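Local coordinates for protein glutamate racemase (Bacillus anthracis, PDB 2DWU) that belongs to the Asp/Glu/hydantoin racemase family of two-domain alpha/beta enzymes and holds D-glutamic acid in the cleft between its domains, at residues 188-193 with 253-258; 239-242 with 247-250. One frame throughout, in Å; residues are numbered along the deposited sequence.

Overall arrangement
Helix 245-256 serves both contacts, with its last turn in contact 1 and an earlier turn in contact 2, and their centres lie about 13 Å apart. Contact 2 is the more fully buried: all three touching residues are enclosed where the helix lies on strand 238-241 of the six-stranded sheet. Contact 1 is only partly buried and joins the same helix to the loop after strand 183-187 of the four-stranded sheet. Neither contact has a hydrogen bond between its segments. The chemistry of contact 1 is aromatic, an edge-to-face pair and, in one conformer of Leu193, a CH-pi contact, and its loop supplies part of the D-glutamic acid pocket. Contact 2 runs instead into a potassium site at the end of its strand.

Contact 1 (188-193 with 253-258); sequences CTHYPL and ERWLGY. With DGL (D-glutamic acid), chain H.
Trp255 reaches from the last turn of helix 245-256 to His190 and Leu193, with no hydrogen bond between the two segments. Its CB leaves the helix without pointing straight at the loop; CG sits anti to its own carbonyl carbon (chi1 -75°), which sends the indole across. CG and CD1 lie at the margin of the contact with Leu193, whereas NE1 and CE2 come closest to CD1 of that leucine, which stands 3.5 Å from the centroid of the Trp255 five-membered ring, 20° off the normal, a CH-pi contact over one face. Leu193 is modelled in two conformers, and this geometry describes one of them. Farther out, Trp255 CH2 comes 4.1 Å from CD2 of His190. Here the indole edge points at the imidazole face, a T-shaped pair with planes at 82°.

His190 is held at both nitrogens: ND1 lies 2.8 Å from Thr189 OG1, and NE2 bonds to Glu156. His190 CE1 also lies 3.8 Å from CG of D-glutamic acid, which Thr189 grips through a nearly straight bond from its N to OXT (2.9 Å) and through OG1, which accepts from the ligand N (2.8 Å). Trp255 is therefore a second-shell residue, packed against the pocket residue His190. Val155 of helix 151-157 touches His190, Leu193 and Trp255 alike, so the contact brings together helix 245-256, helix 151-157 and the loop between strand 183-187 and helix 195-202.

Contact 2 (239-242 with 247-250); sequences FFTT and SFEH. With K (potassium ion), chain G.
In the beta-alpha-beta unit formed by strand 238-241, helix 245-256 and strand 262-264, the helix meets the first strand through Phe248, whose ring lies against Thr241 and Phe239. The nearest CA pair is Thr241 and Phe248, 7.3 Å apart, and all three side chains set out toward the opposite segment. In Phe248, CG is anti to the backbone N (chi1 -164°), carrying the ring from the helix to the sheet.

The CD1 corner of the ring does most of the touching. Thr241 CB is 3.7 Å from Phe248 CD1, and Thr241 OG1 lies at the same distance from that carbon, while the methyl CG2 of Thr241 reaches back to Phe248 CB at 4.1 Å. The threonine and the phenylalanine run past one another antiparallel, and the threonine approaches the ring obliquely. Toward the other end of the ring, Phe239 CB is 4.4 Å from Phe248 CE2, a looser apolar contact. The hydroxyl of Thr241 is satisfied despite its burial: CB and OG1 both lie against the ring, while the hydroxyl's hydrogen bonds go to Asn41 OD1 and Gly243 N. Leu20, Tyr37 and Val262 also touch Phe248.

Just past the strand, Thr242 O binds the potassium ion at 2.9 Å. Water 1 lies 3.0 Å from the potassium ion, and Val265 O and Asp266 OD2 bind it too. The site therefore ties together the residues that follow strands 238-241 and 262-264, while the largely apolar seam between helix and strand beside it is typical of parallel alpha/beta domains, with the connecting helix of a beta-alpha-beta crossover laid on the strands it links.

Contact 1 (188-193 with 253-258)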
ATOM      1  N   CYS B 188       7.632  -4.920 -14.997  1.00  5.66           N
ATOM      2  CA  CYS B 188       7.729  -4.258 -16.294  1.00  6.49           C
ATOM      3  C   CYS B 188       6.370  -3.597 -16.555  1.00  6.36           C
ATOM      4  O   CYS B 188       5.325  -4.169 -16.243  1.00  6.90           O
ATOM      5  CB  CYS B 188       8.015  -5.290 -17.384  1.00  6.39           C
ATOM      6  SG  CYS B 188       8.074  -4.594 -19.073  1.00 10.24           S
ATOM      7  N   THR B 189       6.411  -2.405 -17.152  1.00  5.61           N
ATOM      8  CA  THR B 189       5.209  -1.636 -17.453  1.00  7.24           C
ATOM      9  C   THR B 189       4.198  -2.381 -18.306  1.00  7.18           C
ATOM     10  O   THR B 189       3.001  -2.155 -18.184  1.00  8.96           O
ATOM     11  CB  THR B 189       5.543  -0.352 -18.267  1.00  7.22           C
ATOM     12  OG1 THR B 189       6.388  -0.695 -19.370  1.00  7.97           O
ATOM     13  CG2 THR B 189       6.229   0.698 -17.396  1.00  7.77           C
ATOM     14  N   HIS B 190       4.679  -3.252 -19.191  1.00  7.81           N
ATOM     15  CA  HIS B 190       3.767  -3.898 -20.117  1.00  8.48           C
ATOM     16  C   HIS B 190       3.081  -5.142 -19.616  1.00  9.15           C
ATOM     17  O   HIS B 190       2.050  -5.545 -20.165  1.00 10.01           O
ATOM     18  CB  HIS B 190       4.520  -4.302 -21.392  1.00  9.12           C
ATOM     19  CG  HIS B 190       5.049  -3.158 -22.198  1.00  9.60           C
ATOM     20  ND1 HIS B 190       5.845  -2.164 -21.669  1.00  9.82           N
ATOM     21  CD2 HIS B 190       4.970  -2.906 -23.526  1.00 10.90           C
ATOM     22  CE1 HIS B 190       6.243  -1.355 -22.639  1.00 10.73           C
ATOM     23  NE2 HIS B 190       5.724  -1.787 -23.776  1.00 12.30           N
ATOM     24  N   TYR B 191       3.622  -5.753 -18.564  1.00  9.04           N
ATOM     25  CA  TYR B 191       3.065  -7.030 -18.147  1.00  9.71           C
ATOM     26  C   TYR B 191       1.629  -7.102 -17.667  1.00 10.07           C
ATOM     27  O   TYR B 191       1.017  -8.166 -17.771  1.00 10.64           O
ATOM     28  CB  TYR B 191       4.008  -7.725 -17.152  1.00  8.09           C
ATOM     29  CG  TYR B 191       5.414  -7.998 -17.695  1.00  7.04           C
ATOM     30  CD1 TYR B 191       5.766  -7.736 -19.037  1.00  7.42           C
ATOM     31  CD2 TYR B 191       6.418  -8.469 -16.837  1.00  8.32           C
ATOM     32  CE1 TYR B 191       7.071  -7.919 -19.493  1.00  8.27           C
ATOM     33  CE2 TYR B 191       7.734  -8.654 -17.279  1.00  8.20           C
ATOM     34  CZ  TYR B 191       8.061  -8.371 -18.597  1.00 10.52           C
ATOM     35  OH  TYR B 191       9.375  -8.495 -18.953  1.00 10.29           O
ATOM     36  N   PRO B 192       1.059  -5.999 -17.130  1.00  9.85           N
ATOM     37  CA  PRO B 192      -0.335  -6.119 -16.705  1.00 11.17           C
ATOM     38  C   PRO B 192      -1.220  -6.570 -17.876  1.00 11.89           C
ATOM     39  O   PRO B 192      -2.227  -7.226 -17.658  1.00 14.18           O
ATOM     40  CB  PRO B 192      -0.693  -4.703 -16.251  1.00 11.96           C
ATOM     41  CG  PRO B 192       0.594  -4.226 -15.616  1.00 10.12           C
ATOM     42  CD  PRO B 192       1.653  -4.734 -16.638  1.00  9.10           C
ATOM     43  N   LEU B 193      -0.868  -6.215 -19.105  0.50 12.09           N
ATOM     44  CA  LEU B 193      -1.712  -6.637 -20.212  0.50 12.18           C
ATOM     45  C   LEU B 193      -1.687  -8.145 -20.429  0.50 12.32           C
ATOM     46  O   LEU B 193      -2.575  -8.703 -21.087  0.50 13.83           O
ATOM     47  CB  LEU B 193      -1.318  -5.902 -21.493  0.50 12.70           C
ATOM     48  CG  LEU B 193      -1.837  -4.466 -21.494  0.50 13.48           C
ATOM     49  CD1 LEU B 193      -1.646  -3.865 -22.880  0.50 13.40           C
ATOM     50  CD2 LEU B 193      -3.315  -4.449 -21.108  0.50 15.30           C
ATOM     51  N   GLU B 253      -5.429   4.801 -27.055  1.00 21.33           N
ATOM     52  CA  GLU B 253      -6.867   4.606 -27.117  1.00 22.86           C
ATOM     53  C   GLU B 253      -7.192   3.131 -26.942  1.00 22.08           C
ATOM     54  O   GLU B 253      -8.186   2.779 -26.310  1.00 21.35           O
ATOM     55  CB  GLU B 253      -7.434   5.124 -28.445  1.00 24.45           C
ATOM     56  CG  GLU B 253      -8.918   4.819 -28.631  1.00 30.50           C
ATOM     57  CD  GLU B 253      -9.541   5.591 -29.792  1.00 33.45           C
ATOM     58  OE1 GLU B 253      -8.922   5.655 -30.875  1.00 34.58           O
ATOM     59  OE2 GLU B 253     -10.656   6.126 -29.618  1.00 36.72           O
ATOM     60  N   ARG B 254      -6.351   2.257 -27.487  1.00 22.75           N
ATOM     61  CA  ARG B 254      -6.593   0.822 -27.343  1.00 23.66           C
ATOM     62  C   ARG B 254      -6.432   0.368 -25.892  1.00 22.96           C
ATOM     63  O   ARG B 254      -7.237  -0.400 -25.375  1.00 23.64           O
ATOM     64  CB  ARG B 254      -5.613   0.010 -28.193  1.00 26.80           C
ATOM     65  CG  ARG B 254      -5.639   0.296 -29.682  1.00 32.53           C
ATOM     66  CD  ARG B 254      -5.836  -1.002 -30.476  1.00 36.81           C
ATOM     67  NE  ARG B 254      -5.032  -2.116 -29.959  1.00 39.98           N
ATOM     68  CZ  ARG B 254      -3.701  -2.171 -29.975  1.00 42.35           C
ATOM     69  NH1 ARG B 254      -2.991  -1.169 -30.486  1.00 42.74           N
ATOM     70  NH2 ARG B 254      -3.077  -3.239 -29.484  1.00 43.25           N
ATOM     71  N   TRP B 255      -5.382   0.841 -25.230  1.00 22.83           N
ATOM     72  CA  TRP B 255      -5.119   0.433 -23.852  1.00 21.97           C
ATOM     73  C   TRP B 255      -6.059   1.052 -22.822  1.00 21.45           C
ATOM     74  O   TRP B 255      -6.568   0.366 -21.930  1.00 21.25           O
ATOM     75  CB  TRP B 255      -3.673   0.789 -23.485  1.00 20.76           C
ATOM     76  CG  TRP B 255      -2.630  -0.120 -24.081  1.00 21.80           C
ATOM     77  CD1 TRP B 255      -2.742  -0.893 -25.212  1.00 22.70           C
ATOM     78  CD2 TRP B 255      -1.290  -0.284 -23.615  1.00 20.02           C
ATOM     79  NE1 TRP B 255      -1.540  -1.525 -25.477  1.00 22.44           N
ATOM     80  CE2 TRP B 255      -0.634  -1.165 -24.512  1.00 20.58           C
ATOM     81  CE3 TRP B 255      -0.573   0.227 -22.527  1.00 18.94           C
ATOM     82  CZ2 TRP B 255       0.709  -1.540 -24.349  1.00 20.42           C
ATOM     83  CZ3 TRP B 255       0.764  -0.153 -22.368  1.00 17.66           C
ATOM     84  CH2 TRP B 255       1.385  -1.024 -23.274  1.00 19.79           C
ATOM     85  N   LEU B 256      -6.289   2.355 -22.958  1.00 20.67           N
ATOM     86  CA  LEU B 256      -7.131   3.081 -22.025  1.00 19.30           C
ATOM     87  C   LEU B 256      -8.629   2.995 -22.282  1.00 21.31           C
ATOM     88  O   LEU B 256      -9.423   3.057 -21.346  1.00 21.56           O
ATOM     89  CB  LEU B 256      -6.707   4.544 -22.002  1.00 19.01           C
ATOM     90  CG  LEU B 256      -5.247   4.789 -21.629  1.00 18.24           C
ATOM     91  CD1 LEU B 256      -4.964   6.278 -21.669  1.00 17.21           C
ATOM     92  CD2 LEU B 256      -4.956   4.193 -20.257  1.00 18.73           C
ATOM     93  N   GLY B 257      -9.021   2.862 -23.546  1.00 21.83           N
ATOM     94  CA  GLY B 257     -10.443   2.801 -23.852  1.00 23.33           C
ATOM     95  C   GLY B 257     -10.980   4.175 -24.225  1.00 23.60           C
ATOM     96  O   GLY B 257     -12.180   4.348 -24.464  1.00 24.81           O
ATOM     97  N   TYR B 258     -10.099   5.168 -24.273  1.00 22.59           N
ATOM     98  CA  TYR B 258     -10.515   6.511 -24.654  1.00 21.92           C
ATOM     99  C   TYR B 258      -9.343   7.325 -25.199  1.00 22.70           C
ATOM    100  O   TYR B 258      -8.186   6.929 -25.045  1.00 21.97           O
ATOM    101  CB  TYR B 258     -11.171   7.217 -23.466  1.00 22.84           C
ATOM    102  CG  TYR B 258     -10.281   7.365 -22.276  1.00 22.77           C
ATOM    103  CD1 TYR B 258      -9.382   8.428 -22.184  1.00 23.64           C
ATOM    104  CD2 TYR B 258     -10.301   6.422 -21.251  1.00 22.99           C
ATOM    105  CE1 TYR B 258      -8.526   8.551 -21.102  1.00 24.01           C
ATOM    106  CE2 TYR B 258      -9.452   6.531 -20.167  1.00 22.19           C
ATOM    107  CZ  TYR B 258      -8.561   7.598 -20.097  1.00 24.30           C
ATOM    108  OH  TYR B 258      -7.693   7.710 -19.043  1.00 23.77           O
TER
HETATM  109  N   DGL H 278       8.942   0.374 -19.788  1.00  7.89           N
HETATM  110  CA  DGL H 278       9.943  -0.739 -19.765  1.00  9.36           C
HETATM  111  C   DGL H 278       9.998  -1.350 -18.409  1.00  8.43           C
HETATM  112  O   DGL H 278      10.932  -2.057 -18.051  1.00  9.04           O
HETATM  113  CB  DGL H 278       9.562  -1.812 -20.810  1.00  9.81           C
HETATM  114  CG  DGL H 278       9.986  -1.282 -22.200  1.00 11.02           C
HETATM  115  CD  DGL H 278      11.426  -1.037 -22.391  1.00 11.78           C
HETATM  116  OE1 DGL H 278      12.267  -1.933 -22.481  1.00  9.88           O
HETATM  117  OE2 DGL H 278      11.787   0.224 -22.447  1.00 11.62           O
HETATM  118  OXT DGL H 278       9.007  -1.093 -17.601  1.00  8.28           O

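Contact 2 (239-242 with 247-250)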
ATOM      1  N   PHE B 239      -0.041  14.331 -22.197  1.00 10.12           N
ATOM      2  CA  PHE B 239       0.913  13.273 -22.545  1.00 10.24           C
ATOM      3  C   PHE B 239       1.828  13.767 -23.660  1.00 11.15           C
ATOM      4  O   PHE B 239       1.386  14.481 -24.577  1.00 11.88           O
ATOM      5  CB  PHE B 239       0.167  12.017 -22.990  1.00 10.46           C
ATOM      6  CG  PHE B 239      -0.655  11.400 -21.902  1.00 10.15           C
ATOM      7  CD1 PHE B 239      -0.153  10.325 -21.166  1.00 12.62           C
ATOM      8  CD2 PHE B 239      -1.911  11.909 -21.590  1.00 12.24           C
ATOM      9  CE1 PHE B 239      -0.898   9.764 -20.128  1.00 12.87           C
ATOM     10  CE2 PHE B 239      -2.674  11.355 -20.546  1.00 12.64           C
ATOM     11  CZ  PHE B 239      -2.154  10.272 -19.812  1.00 12.58           C
ATOM     12  N   PHE B 240       3.102  13.412 -23.567  1.00 10.56           N
ATOM     13  CA  PHE B 240       4.100  13.820 -24.544  1.00  9.84           C
ATOM     14  C   PHE B 240       4.915  12.609 -24.980  1.00 10.57           C
ATOM     15  O   PHE B 240       5.167  11.704 -24.178  1.00 10.61           O
ATOM     16  CB  PHE B 240       5.025  14.860 -23.916  1.00 10.20           C
ATOM     17  CG  PHE B 240       4.329  16.121 -23.501  1.00 12.94           C
ATOM     18  CD1 PHE B 240       4.083  17.130 -24.431  1.00 14.12           C
ATOM     19  CD2 PHE B 240       3.908  16.296 -22.189  1.00 12.65           C
ATOM     20  CE1 PHE B 240       3.423  18.303 -24.057  1.00 13.73           C
ATOM     21  CE2 PHE B 240       3.240  17.468 -21.804  1.00 16.16           C
ATOM     22  CZ  PHE B 240       3.001  18.473 -22.751  1.00 14.05           C
ATOM     23  N   THR B 241       5.330  12.591 -26.243  1.00 10.20           N
ATOM     24  CA  THR B 241       6.121  11.464 -26.747  1.00 11.74           C
ATOM     25  C   THR B 241       7.204  11.950 -27.685  1.00 12.82           C
ATOM     26  O   THR B 241       7.063  12.993 -28.345  1.00 11.75           O
ATOM     27  CB  THR B 241       5.248  10.458 -27.507  1.00 11.12           C
ATOM     28  OG1 THR B 241       6.073   9.387 -27.992  1.00 11.90           O
ATOM     29  CG2 THR B 241       4.580  11.122 -28.712  1.00 13.03           C
ATOM     30  N   THR B 242       8.305  11.208 -27.729  1.00 11.94           N
ATOM     31  CA  THR B 242       9.392  11.576 -28.624  1.00 11.73           C
ATOM     32  C   THR B 242       9.229  10.840 -29.948  1.00 12.79           C
ATOM     33  O   THR B 242       9.959  11.111 -30.905  1.00 13.92           O
ATOM     34  CB  THR B 242      10.766  11.217 -28.060  1.00 10.60           C
ATOM     35  OG1 THR B 242      10.780   9.826 -27.705  1.00 11.62           O
ATOM     36  CG2 THR B 242      11.118  12.105 -26.849  1.00 12.22           C
ATOM     37  N   SER B 247       0.941   7.369 -33.608  1.00 24.80           N
ATOM     38  CA  SER B 247       1.195   6.020 -33.117  1.00 25.12           C
ATOM     39  C   SER B 247       0.844   5.912 -31.623  1.00 24.13           C
ATOM     40  O   SER B 247       0.153   4.980 -31.193  1.00 23.86           O
ATOM     41  CB  SER B 247       2.667   5.671 -33.327  1.00 26.12           C
ATOM     42  OG  SER B 247       2.977   4.419 -32.756  1.00 30.47           O
ATOM     43  N   PHE B 248       1.335   6.870 -30.839  1.00 22.19           N
ATOM     44  CA  PHE B 248       1.060   6.893 -29.402  1.00 20.99           C
ATOM     45  C   PHE B 248      -0.444   7.000 -29.128  1.00 21.56           C
ATOM     46  O   PHE B 248      -0.988   6.267 -28.304  1.00 21.35           O
ATOM     47  CB  PHE B 248       1.779   8.072 -28.753  1.00 17.43           C
ATOM     48  CG  PHE B 248       1.881   7.967 -27.255  1.00 16.65           C
ATOM     49  CD1 PHE B 248       3.087   7.609 -26.662  1.00 14.01           C
ATOM     50  CD2 PHE B 248       0.796   8.268 -26.441  1.00 16.21           C
ATOM     51  CE1 PHE B 248       3.217   7.557 -25.269  1.00 14.45           C
ATOM     52  CE2 PHE B 248       0.918   8.222 -25.039  1.00 15.61           C
ATOM     53  CZ  PHE B 248       2.133   7.868 -24.460  1.00 15.39           C
ATOM     54  N   GLU B 249      -1.113   7.919 -29.821  1.00 22.71           N
ATOM     55  CA  GLU B 249      -2.552   8.116 -29.647  1.00 25.02           C
ATOM     56  C   GLU B 249      -3.346   6.836 -29.921  1.00 25.58           C
ATOM     57  O   GLU B 249      -4.312   6.519 -29.222  1.00 24.52           O
ATOM     58  CB  GLU B 249      -3.043   9.236 -30.574  1.00 26.03           C
ATOM     59  CG  GLU B 249      -2.596  10.636 -30.148  1.00 28.91           C
ATOM     60  CD  GLU B 249      -2.959  11.721 -31.159  1.00 30.92           C
ATOM     61  OE1 GLU B 249      -3.087  12.895 -30.750  1.00 32.71           O
ATOM     62  OE2 GLU B 249      -3.102  11.411 -32.365  1.00 31.85           O
ATOM     63  N   HIS B 250      -2.939   6.107 -30.952  1.00 26.75           N
ATOM     64  CA  HIS B 250      -3.612   4.867 -31.323  1.00 27.74           C
ATOM     65  C   HIS B 250      -3.467   3.769 -30.270  1.00 26.70           C
ATOM     66  O   HIS B 250      -4.451   3.111 -29.913  1.00 27.03           O
ATOM     67  CB  HIS B 250      -3.078   4.379 -32.681  1.00 31.59           C
ATOM     68  CG  HIS B 250      -3.674   3.085 -33.138  1.00 34.80           C
ATOM     69  ND1 HIS B 250      -5.027   2.919 -33.348  1.00 37.09           N
ATOM     70  CD2 HIS B 250      -3.099   1.890 -33.425  1.00 36.55           C
ATOM     71  CE1 HIS B 250      -5.260   1.680 -33.744  1.00 37.14           C
ATOM     72  NE2 HIS B 250      -4.109   1.035 -33.799  1.00 37.14           N
TER
HETATM   73  K     K G 277      11.549  13.571 -31.045  1.00 24.35           K
HETATM   74  O   HOH W   1      13.684  13.304 -29.029  1.00 16.06           O
HETATM   75  O   HOH W   2      14.779  13.510 -31.524  1.00 28.57           O